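Local atomic coordinates of bifunctional protein FolD (Thermus thermophilus, PDB entry 6V6Y), a protein that probably oxidises 5,10-methylenetetrahydrofolate with NADP(+) and then hydrolyses the methenyl product to 10-formyltetrahydrofolate, as a homodimer. Residues P30-I35 against G267-A272. Residues are numbered along the deposited sequence; the frame is centred on the assembly and turned at random.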
# COMPACT_ATOMS: atom_id res chain seq x y z
N PRO A 30 -4.86 12.88 -26.78
CA PRO A 30 -4.61 11.58 -26.15
C PRO A 30 -5.44 10.49 -26.80
O PRO A 30 -6.53 10.73 -27.34
CB PRO A 30 -5.02 11.79 -24.68
CG PRO A 30 -5.22 13.27 -24.52
CD PRO A 30 -5.57 13.80 -25.88
N SER A 31 -4.91 9.27 -26.74
CA SER A 31 -5.51 8.12 -27.40
C SER A 31 -5.70 7.00 -26.39
O SER A 31 -4.73 6.55 -25.77
CB SER A 31 -4.62 7.66 -28.57
OG SER A 31 -5.08 6.44 -29.13
N LEU A 32 -6.94 6.54 -26.24
CA LEU A 32 -7.30 5.52 -25.25
C LEU A 32 -7.75 4.25 -25.96
O LEU A 32 -8.59 4.31 -26.87
CB LEU A 32 -8.40 6.05 -24.32
CG LEU A 32 -9.09 5.08 -23.35
CD1 LEU A 32 -8.16 4.65 -22.21
CD2 LEU A 32 -10.37 5.72 -22.79
N ARG A 33 -7.21 3.11 -25.55
CA ARG A 33 -7.69 1.82 -26.02
C ARG A 33 -8.33 1.07 -24.86
O ARG A 33 -7.69 0.87 -23.82
CB ARG A 33 -6.56 0.96 -26.58
CG ARG A 33 -6.08 1.39 -27.91
CD ARG A 33 -7.18 1.40 -28.95
NE ARG A 33 -6.71 2.23 -30.05
CZ ARG A 33 -5.97 1.76 -31.05
NH1 ARG A 33 -5.66 0.47 -31.08
NH2 ARG A 33 -5.56 2.58 -32.02
N VAL A 34 -9.56 0.63 -25.05
CA VAL A 34 -10.28 -0.14 -24.06
C VAL A 34 -10.54 -1.52 -24.64
O VAL A 34 -11.14 -1.64 -25.71
CB VAL A 34 -11.59 0.55 -23.65
CG1 VAL A 34 -12.31 -0.29 -22.61
CG2 VAL A 34 -11.27 1.94 -23.12
N ILE A 35 -10.10 -2.55 -23.92
CA ILE A 35 -10.24 -3.94 -24.33
C ILE A 35 -11.34 -4.58 -23.50
O ILE A 35 -11.34 -4.47 -22.26
CB ILE A 35 -8.92 -4.72 -24.14
CG1 ILE A 35 -7.83 -4.16 -25.06
CG2 ILE A 35 -9.14 -6.20 -24.38
CD1 ILE A 35 -6.44 -4.76 -24.78
N GLY A 267 -8.64 11.91 -16.90
CA GLY A 267 -7.47 12.63 -16.42
C GLY A 267 -6.22 11.76 -16.40
O GLY A 267 -5.11 12.23 -16.66
N ASN A 268 -6.38 10.47 -16.11
CA ASN A 268 -5.22 9.58 -16.15
C ASN A 268 -4.77 9.35 -17.59
O ASN A 268 -3.59 9.07 -17.83
CB ASN A 268 -5.54 8.24 -15.49
CG ASN A 268 -5.17 8.18 -14.02
OD1 ASN A 268 -4.67 9.15 -13.43
ND2 ASN A 268 -5.41 7.02 -13.41
N THR A 269 -5.70 9.44 -18.55
CA THR A 269 -5.34 9.24 -19.95
C THR A 269 -4.46 10.38 -20.45
O THR A 269 -3.42 10.15 -21.06
CB THR A 269 -6.60 9.08 -20.79
OG1 THR A 269 -7.30 7.91 -20.37
CG2 THR A 269 -6.25 8.91 -22.27
N LEU A 270 -4.87 11.62 -20.18
CA LEU A 270 -3.99 12.77 -20.41
C LEU A 270 -2.63 12.56 -19.75
O LEU A 270 -1.59 12.72 -20.39
CB LEU A 270 -4.66 14.03 -19.88
CG LEU A 270 -3.95 15.37 -20.09
CD1 LEU A 270 -3.25 15.45 -21.46
CD2 LEU A 270 -4.93 16.54 -19.90
N GLU A 271 -2.63 12.21 -18.46
CA GLU A 271 -1.38 12.12 -17.72
C GLU A 271 -0.44 11.10 -18.35
O GLU A 271 0.75 11.36 -18.52
CB GLU A 271 -1.65 11.77 -16.26
CG GLU A 271 -2.05 12.96 -15.42
CD GLU A 271 -0.86 13.83 -15.09
OE1 GLU A 271 -1.05 15.07 -14.98
OE2 GLU A 271 0.26 13.27 -14.96
N ALA A 272 -0.97 9.92 -18.68
CA ALA A 272 -0.17 8.89 -19.33
C ALA A 272 0.46 9.41 -20.61
O ALA A 272 1.63 9.15 -20.89
CB ALA A 272 -1.02 7.65 -19.61
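P30 and L32 meet T269 and L270 in a small, buried, almost wholly apolar contact where the C-terminal helix 257-276 passes the start of strand 31-37. The case illustrates how one methyl group can touch two residues of a strand's entry at once. CG2 of T269 is that methyl: it lies 4.0 Å from CB of P30, just before the strand, and 4.1 Å from CB of L32, the second residue of the strand, while the side chain of S31 between them starts away from the helix. The threonine torsion (chi1 -63°) sets CG2 anti to the backbone N and OG1 beside that N, where the hydroxyl is hydrogen-bonded to the carbonyl O of L265 one turn earlier in the helix. With its polar partner inside its own helix, OG1 meets the strand by van der Waals contact alone, 3.8 Å from CD1 of L32. The leucine and threonine side chains cross at about a right angle. Beside this, the proline ring reaches the next helical residue, its CG 4.2 Å from CD1 of L270. Y59 packs on both P30 and T269, and helix 8-24 adds L23 against P30 and R22 against L270. Strand 31-37 runs between the parallel strands 60-66 and 90-93 in the N-terminal catalytic domain, while helix 257-276 lies at the C-terminal end of the chain. The two segments are 232 residues apart. Such a return of the last helix to the N-terminal domain is characteristic of the two-domain tetrahydrofolate dehydrogenase/cyclohydrolase fold.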